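Glutathione S-transferase (Ceriporiopsis subvermispora, PDB 6J3E) binds glutathione and probably transfers it to electrophilic substrates, as a serine-type member of the glutathione S-transferase family. Local coordinates at residues D9-A14 / T40-Y45; P133-Q138 / K219-P224. All blocks are in the same frame, centred on the assembly; numbering follows the deposited sequence.

Contact 1: D9-A14 / T40-Y45; sequences DIPGNA and TIWVEY
Asp9 and Trp42 pair as the last bridge between parallel strands 5-9 and 38-42. Two backbone hydrogen bonds make it: Asp9 N gives its hydrogen to Ile41 O (3.0 Å), and Val43 N gives its own to Asp9 O (2.7 Å). Beyond them Ile10 CA makes a CA-H...O contact with Val43 O (3.4 Å).

Flat groups account for the next layer. With CG anti to the backbone N (chi1 -162°), the Asp9 carboxylate runs alongside the indole, the two planes 24° apart and Asp9 OD2 3.5 Å from Trp42 CZ3. Pro11 N meets the indole at its edge, 3.4 Å from Trp42 CE3, while Ile10 CD1 lies over a face of the Tyr45 ring.

Polar ends look further out. Asp9 OD2 forms a salt bridge with Arg28, and OD1 accepts from Ile10 N (2.7 Å) and is hydrogen-bonded to Thr24. Replacing Asp9 by an alanine is likely to leave Arg28 without this carboxylate as its mate and to open a gap beside the indole. A water donates to both Pro11 O and Glu44 OE1, the latter also bonded to Ser143.

At this strand end of the thioredoxin-like domain, a buried carboxylate is thus balanced by Arg28 and held by Ile10 N and Thr24, with Ile10 and Tyr45 close to the glutathione-binding residues Leu71 and Arg151.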
ATOM      1  N   ASP A   9      23.671  -3.983 -13.471  1.00 59.66           N
ATOM      2  CA  ASP A   9      23.568  -4.499 -12.117  1.00 58.02           C
ATOM      3  C   ASP A   9      24.804  -4.039 -11.356  1.00 57.74           C
ATOM      4  O   ASP A   9      25.811  -3.656 -11.954  1.00 62.06           O
ATOM      5  CB  ASP A   9      23.440  -6.035 -12.147  1.00 62.19           C
ATOM      6  CG  ASP A   9      22.895  -6.635 -10.852  1.00 58.43           C
ATOM      7  OD1 ASP A   9      22.719  -5.919  -9.841  1.00 57.29           O
ATOM      8  OD2 ASP A   9      22.682  -7.862 -10.850  1.00 58.60           O
ATOM      9  N   ILE A  10      24.702  -4.058 -10.030  1.00 59.17           N
ATOM     10  CA  ILE A  10      25.750  -3.600  -9.121  1.00 53.18           C
ATOM     11  C   ILE A  10      26.448  -4.832  -8.554  1.00 58.97           C
ATOM     12  O   ILE A  10      25.794  -5.637  -7.869  1.00 57.43           O
ATOM     13  CB  ILE A  10      25.167  -2.753  -7.980  1.00 54.22           C
ATOM     14  CG1 ILE A  10      24.467  -1.508  -8.513  1.00 57.90           C
ATOM     15  CG2 ILE A  10      26.237  -2.387  -6.969  1.00 53.15           C
ATOM     16  CD1 ILE A  10      23.623  -0.781  -7.452  1.00 50.15           C
ATOM     17  N   PRO A  11      27.752  -5.002  -8.767  1.00 59.26           N
ATOM     18  CA  PRO A  11      28.436  -6.183  -8.224  1.00 59.97           C
ATOM     19  C   PRO A  11      28.617  -6.086  -6.715  1.00 57.68           C
ATOM     20  O   PRO A  11      28.737  -5.000  -6.144  1.00 53.98           O
ATOM     21  CB  PRO A  11      29.787  -6.158  -8.938  1.00 59.21           C
ATOM     22  CG  PRO A  11      30.056  -4.675  -9.077  1.00 58.64           C
ATOM     23  CD  PRO A  11      28.697  -4.044  -9.365  1.00 57.49           C
ATOM     24  N   GLY A  12      28.645  -7.251  -6.068  1.00 57.16           N
ATOM     25  CA  GLY A  12      28.901  -7.316  -4.643  1.00 58.79           C
ATOM     26  C   GLY A  12      29.611  -8.611  -4.318  1.00 61.63           C
ATOM     27  O   GLY A  12      29.745  -9.498  -5.164  1.00 65.82           O
ATOM     28  N   ASN A  13      30.060  -8.725  -3.074  1.00 55.40           N
ATOM     29  CA  ASN A  13      30.888  -9.857  -2.687  1.00 62.07           C
ATOM     30  C   ASN A  13      30.173 -10.873  -1.809  1.00 64.15           C
ATOM     31  O   ASN A  13      30.789 -11.874  -1.422  1.00 64.36           O
ATOM     32  CB  ASN A  13      32.165  -9.349  -2.007  1.00 58.53           C
ATOM     33  CG  ASN A  13      33.144  -8.784  -3.013  1.00 59.15           C
ATOM     34  OD1 ASN A  13      33.891  -9.533  -3.642  1.00 64.69           O
ATOM     35  ND2 ASN A  13      33.097  -7.475  -3.227  1.00 55.68           N
ATOM     36  N   ALA A  14      28.887 -10.667  -1.511  1.00 63.31           N
ATOM     37  CA  ALA A  14      28.187 -11.604  -0.643  1.00 61.22           C
ATOM     38  C   ALA A  14      28.143 -12.989  -1.263  1.00 62.50           C
ATOM     39  O   ALA A  14      28.199 -13.996  -0.547  1.00 66.90           O
ATOM     40  CB  ALA A  14      26.768 -11.107  -0.339  1.00 54.92           C
ATOM     41  N   THR A  40      24.600  -9.400 -18.506  1.00 64.23           N
ATOM     42  CA  THR A  40      24.747  -8.530 -17.349  1.00 65.41           C
ATOM     43  C   THR A  40      25.962  -7.625 -17.506  1.00 63.89           C
ATOM     44  O   THR A  40      27.046  -8.088 -17.866  1.00 68.06           O
ATOM     45  CB  THR A  40      24.864  -9.332 -16.056  1.00 62.58           C
ATOM     46  OG1 THR A  40      23.634 -10.022 -15.819  1.00 58.05           O
ATOM     47  CG2 THR A  40      25.133  -8.374 -14.881  1.00 59.66           C
ATOM     48  N   ILE A  41      25.775  -6.338 -17.220  1.00 64.35           N
ATOM     49  CA  ILE A  41      26.840  -5.343 -17.222  1.00 65.79           C
ATOM     50  C   ILE A  41      26.981  -4.796 -15.799  1.00 65.57           C
ATOM     51  O   ILE A  41      26.056  -4.153 -15.283  1.00 62.35           O
ATOM     52  CB  ILE A  41      26.556  -4.212 -18.218  1.00 58.05           C
ATOM     53  CG1 ILE A  41      26.391  -4.775 -19.626  1.00 67.42           C
ATOM     54  CG2 ILE A  41      27.666  -3.213 -18.158  1.00 57.51           C
ATOM     55  CD1 ILE A  41      26.363  -3.747 -20.720  1.00 68.27           C
ATOM     56  N   TRP A  42      28.144  -5.024 -15.182  1.00 60.18           N
ATOM     57  CA  TRP A  42      28.367  -4.719 -13.770  1.00 60.23           C
ATOM     58  C   TRP A  42      28.847  -3.282 -13.607  1.00 61.29           C
ATOM     59  O   TRP A  42      29.870  -2.894 -14.182  1.00 61.34           O
ATOM     60  CB  TRP A  42      29.369  -5.708 -13.171  1.00 60.71           C
ATOM     61  CG  TRP A  42      28.834  -7.135 -13.214  1.00 64.46           C
ATOM     62  CD1 TRP A  42      29.167  -8.122 -14.108  1.00 62.61           C
ATOM     63  CD2 TRP A  42      27.826  -7.696 -12.363  1.00 60.26           C
ATOM     64  NE1 TRP A  42      28.448  -9.266 -13.842  1.00 62.83           N
ATOM     65  CE2 TRP A  42      27.621  -9.029 -12.776  1.00 61.60           C
ATOM     66  CE3 TRP A  42      27.087  -7.203 -11.286  1.00 59.81           C
ATOM     67  CZ2 TRP A  42      26.711  -9.867 -12.148  1.00 62.72           C
ATOM     68  CZ3 TRP A  42      26.195  -8.042 -10.653  1.00 57.07           C
ATOM     69  CH2 TRP A  42      26.012  -9.357 -11.086  1.00 64.86           C
ATOM     70  N   VAL A  43      28.119  -2.500 -12.809  1.00 60.35           N
ATOM     71  CA  VAL A  43      28.374  -1.071 -12.668  1.00 57.43           C
ATOM     72  C   VAL A  43      28.531  -0.721 -11.196  1.00 58.37           C
ATOM     73  O   VAL A  43      27.666  -1.047 -10.374  1.00 58.85           O
ATOM     74  CB  VAL A  43      27.254  -0.234 -13.313  1.00 60.49           C
ATOM     75  CG1 VAL A  43      27.468   1.253 -13.027  1.00 54.83           C
ATOM     76  CG2 VAL A  43      27.202  -0.507 -14.823  1.00 54.34           C
ATOM     77  N   GLU A  44      29.631  -0.054 -10.861  1.00 63.45           N
ATOM     78  CA  GLU A  44      29.843   0.371  -9.487  1.00 55.07           C
ATOM     79  C   GLU A  44      28.918   1.533  -9.160  1.00 57.40           C
ATOM     80  O   GLU A  44      28.546   2.327 -10.032  1.00 56.14           O
ATOM     81  CB  GLU A  44      31.301   0.773  -9.261  1.00 55.98           C
ATOM     82  CG  GLU A  44      32.312  -0.355  -9.430  1.00 56.21           C
ATOM     83  CD  GLU A  44      32.210  -1.436  -8.358  1.00 63.39           C
ATOM     84  OE1 GLU A  44      31.630  -1.173  -7.282  1.00 59.55           O
ATOM     85  OE2 GLU A  44      32.710  -2.560  -8.600  1.00 68.19           O
ATOM     86  N   TYR A  45      28.545   1.620  -7.882  1.00 55.00           N
ATOM     87  CA  TYR A  45      27.666   2.682  -7.395  1.00 57.68           C
ATOM     88  C   TYR A  45      28.040   4.065  -7.904  1.00 57.20           C
ATOM     89  O   TYR A  45      27.152   4.767  -8.416  1.00 61.63           O
ATOM     90  CB  TYR A  45      27.636   2.661  -5.859  1.00 55.44           C
ATOM     91  CG  TYR A  45      26.350   2.113  -5.292  1.00 57.03           C
ATOM     92  CD1 TYR A  45      25.168   2.851  -5.366  1.00 55.42           C
ATOM     93  CD2 TYR A  45      26.306   0.855  -4.701  1.00 51.78           C
ATOM     94  CE1 TYR A  45      23.979   2.354  -4.853  1.00 56.43           C
ATOM     95  CE2 TYR A  45      25.113   0.342  -4.189  1.00 56.04           C
ATOM     96  CZ  TYR A  45      23.957   1.100  -4.260  1.00 58.90           C
ATOM     97  OH  TYR A  45      22.768   0.607  -3.759  1.00 61.93           O
TER
HETATM   98  O   HOH W   1      30.570  -2.985  -5.488  1.00 56.26           O

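Contact 2: P133-Q138 / K219-P224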
ATOM      1  N   PRO A 133      23.923  -1.055   6.217  1.00 49.97           N
ATOM      2  CA  PRO A 133      25.294  -1.321   6.673  1.00 51.12           C
ATOM      3  C   PRO A 133      25.794  -2.679   6.225  1.00 52.56           C
ATOM      4  O   PRO A 133      26.946  -2.811   5.798  1.00 54.70           O
ATOM      5  CB  PRO A 133      25.179  -1.235   8.199  1.00 49.72           C
ATOM      6  CG  PRO A 133      23.964  -0.419   8.438  1.00 51.44           C
ATOM      7  CD  PRO A 133      23.023  -0.772   7.346  1.00 52.19           C
ATOM      8  N   ALA A 134      24.954  -3.705   6.315  1.00 49.15           N
ATOM      9  CA  ALA A 134      25.369  -5.011   5.834  1.00 49.90           C
ATOM     10  C   ALA A 134      25.776  -4.957   4.362  1.00 53.24           C
ATOM     11  O   ALA A 134      26.782  -5.562   3.972  1.00 50.74           O
ATOM     12  CB  ALA A 134      24.249  -6.028   6.052  1.00 54.24           C
ATOM     13  N   THR A 135      25.017  -4.244   3.515  1.00 51.44           N
ATOM     14  CA  THR A 135      25.427  -4.284   2.118  1.00 55.03           C
ATOM     15  C   THR A 135      26.647  -3.425   1.862  1.00 51.31           C
ATOM     16  O   THR A 135      27.351  -3.658   0.873  1.00 49.02           O
ATOM     17  CB  THR A 135      24.310  -3.869   1.151  1.00 58.31           C
ATOM     18  OG1 THR A 135      24.354  -2.457   0.899  1.00 59.83           O
ATOM     19  CG2 THR A 135      22.994  -4.242   1.680  1.00 51.79           C
ATOM     20  N   ASN A 136      26.925  -2.458   2.737  1.00 50.47           N
ATOM     21  CA  ASN A 136      28.143  -1.672   2.573  1.00 53.80           C
ATOM     22  C   ASN A 136      29.379  -2.537   2.779  1.00 54.35           C
ATOM     23  O   ASN A 136      30.325  -2.480   1.987  1.00 53.75           O
ATOM     24  CB  ASN A 136      28.147  -0.493   3.532  1.00 48.10           C
ATOM     25  CG  ASN A 136      29.386   0.359   3.379  1.00 55.97           C
ATOM     26  OD1 ASN A 136      29.495   1.117   2.423  1.00 53.56           O
ATOM     27  ND2 ASN A 136      30.327   0.245   4.326  1.00 52.21           N
ATOM     28  N   ALA A 137      29.356  -3.381   3.812  1.00 51.70           N
ATOM     29  CA  ALA A 137      30.473  -4.250   4.151  1.00 51.78           C
ATOM     30  C   ALA A 137      30.792  -5.274   3.077  1.00 51.65           C
ATOM     31  O   ALA A 137      31.809  -5.961   3.198  1.00 55.08           O
ATOM     32  CB  ALA A 137      30.182  -4.985   5.466  1.00 51.06           C
ATOM     33  N   GLN A 138      29.959  -5.432   2.050  1.00 52.52           N
ATOM     34  CA  GLN A 138      30.272  -6.392   1.000  1.00 54.24           C
ATOM     35  C   GLN A 138      30.426  -5.726  -0.357  1.00 54.27           C
ATOM     36  O   GLN A 138      30.518  -6.423  -1.378  1.00 54.48           O
ATOM     37  CB  GLN A 138      29.221  -7.504   0.941  1.00 54.26           C
ATOM     38  CG  GLN A 138      27.803  -7.027   0.730  1.00 55.65           C
ATOM     39  CD  GLN A 138      27.438  -6.938  -0.728  1.00 56.87           C
ATOM     40  OE1 GLN A 138      27.471  -7.941  -1.461  1.00 57.38           O
ATOM     41  NE2 GLN A 138      27.082  -5.734  -1.170  1.00 54.64           N
ATOM     42  N   LYS A 219      18.776 -12.637   2.472  1.00 51.49           N
ATOM     43  CA  LYS A 219      19.379 -13.953   2.622  1.00 55.36           C
ATOM     44  C   LYS A 219      20.826 -13.933   2.175  1.00 55.12           C
ATOM     45  O   LYS A 219      21.703 -14.461   2.868  1.00 57.80           O
ATOM     46  CB  LYS A 219      18.599 -15.003   1.832  1.00 54.72           C
ATOM     47  CG  LYS A 219      19.207 -16.405   1.915  1.00 58.96           C
ATOM     48  CD  LYS A 219      18.414 -17.429   1.089  1.00 61.71           C
ATOM     49  CE  LYS A 219      18.910 -18.852   1.310  1.00 56.21           C
ATOM     50  NZ  LYS A 219      18.067 -19.859   0.627  1.00 55.90           N
ATOM     51  N   ARG A 220      21.104 -13.311   1.028  1.00 56.84           N
ATOM     52  CA  ARG A 220      22.461 -13.382   0.504  1.00 53.05           C
ATOM     53  C   ARG A 220      23.397 -12.448   1.257  1.00 56.58           C
ATOM     54  O   ARG A 220      24.538 -12.828   1.557  1.00 56.85           O
ATOM     55  CB  ARG A 220      22.450 -13.105  -0.991  1.00 49.43           C
ATOM     56  CG  ARG A 220      21.973 -14.314  -1.756  1.00 61.23           C
ATOM     57  CD  ARG A 220      21.272 -13.952  -3.046  1.00 64.14           C
ATOM     58  NE  ARG A 220      22.183 -13.956  -4.176  1.00 66.38           N
ATOM     59  CZ  ARG A 220      22.158 -14.846  -5.158  1.00 63.68           C
ATOM     60  NH1 ARG A 220      21.248 -15.815  -5.172  1.00 62.14           N
ATOM     61  NH2 ARG A 220      23.042 -14.742  -6.132  1.00 63.77           N
ATOM     62  N   VAL A 221      22.921 -11.258   1.632  1.00 56.09           N
ATOM     63  CA  VAL A 221      23.799 -10.273   2.254  1.00 51.33           C
ATOM     64  C   VAL A 221      24.047 -10.605   3.717  1.00 54.13           C
ATOM     65  O   VAL A 221      25.195 -10.606   4.170  1.00 63.56           O
ATOM     66  CB  VAL A 221      23.236  -8.853   2.078  1.00 55.76           C
ATOM     67  CG1 VAL A 221      23.919  -7.875   3.040  1.00 54.77           C
ATOM     68  CG2 VAL A 221      23.434  -8.405   0.638  1.00 53.80           C
ATOM     69  N   LEU A 222      22.995 -10.879   4.489  1.00 56.36           N
ATOM     70  CA  LEU A 222      23.221 -11.321   5.864  1.00 55.27           C
ATOM     71  C   LEU A 222      23.856 -12.707   5.911  1.00 57.85           C
ATOM     72  O   LEU A 222      24.584 -13.022   6.862  1.00 61.19           O
ATOM     73  CB  LEU A 222      21.917 -11.306   6.654  1.00 50.70           C
ATOM     74  CG  LEU A 222      21.448  -9.911   7.064  1.00 51.55           C
ATOM     75  CD1 LEU A 222      20.332  -9.996   8.094  1.00 50.21           C
ATOM     76  CD2 LEU A 222      22.611  -9.124   7.606  1.00 46.53           C
ATOM     77  N   GLY A 223      23.610 -13.539   4.901  1.00 57.45           N
ATOM     78  CA  GLY A 223      24.245 -14.834   4.813  1.00 58.21           C
ATOM     79  C   GLY A 223      23.302 -15.983   5.114  1.00 60.31           C
ATOM     80  O   GLY A 223      22.599 -15.996   6.130  1.00 56.24           O
ATOM     81  N   PRO A 224      23.280 -16.978   4.221  1.00 60.46           N
ATOM     82  CA  PRO A 224      22.370 -18.123   4.412  1.00 60.01           C
ATOM     83  C   PRO A 224      22.529 -18.836   5.749  1.00 63.98           C
ATOM     84  O   PRO A 224      21.574 -19.477   6.210  1.00 66.24           O
ATOM     85  CB  PRO A 224      22.723 -19.060   3.247  1.00 59.20           C
ATOM     86  CG  PRO A 224      23.481 -18.237   2.269  1.00 53.88           C
ATOM     87  CD  PRO A 224      24.075 -17.070   2.982  1.00 58.85           C
TER
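Thr135 O, near the end of helix 109-136, is gripped by two donors of Gln138, a residue that lies loosely against Val221. The Gln138 side-chain NE2 makes the stronger bond (2.9 Å, N-H...O 167°), arriving in the carbonyl plane on a lone pair with the oxygen almost in the plane of the Gln138 amide; the Gln138 backbone N adds a weak one at 3.4 Å. The long side chain is thereby folded back over the last turn and its amide fixed in rotation, leaving OE1 directed to Ala14 N.

The closest meetings across the contact are between apolar groups. Val221 carries most of the contact: its CG1, anti to the backbone N (chi1 164°), comes 3.5 Å from Ala134 CB and 4.0 Å from Thr135 CG2, whereas CG2 faces the Gln138 amide, 4.5 Å from CD. Leu222 sets out away from the other helix, yet its CD2 still reaches Ala134 CB at 3.8 Å. Met131, earlier on helix 109-136, also touches Val221 and Leu222.

Helix 206-222 stops directly after this point: Gly223 N closes the final turn on Lys219 O (2.9 Å), and the positive phi of Gly223 suits glycine, since a CB would press on the carbonyl oxygen of Leu222. With no hydrogen bond between the segments, the small Ala134 side chain and the branched Val221 imply a close but purely van der Waals join of two helices of the all-helical C-terminal domain.

From the N terminus, strand 5-9 leads into contact 1, which closes a loop holding helix 22-34 when the chain returns along strand 38-42. Contact 2 follows in series, neither nested in the first nor crossing it: the end of helix 109-136 meets the end of helix 206-222, closing a largely helical loop of 80 residues. The first tie lies in the thioredoxin-like part of the fold, the second in the helical domain. Segment 9-14 touches both segments of contact 2: Asn13 N lies 2.9 Å from Gln138 O, a probable hydrogen bond, and Ala14 CB packs on Arg220 O of 219-224, so the loop after strand 5-9 joins the two domains.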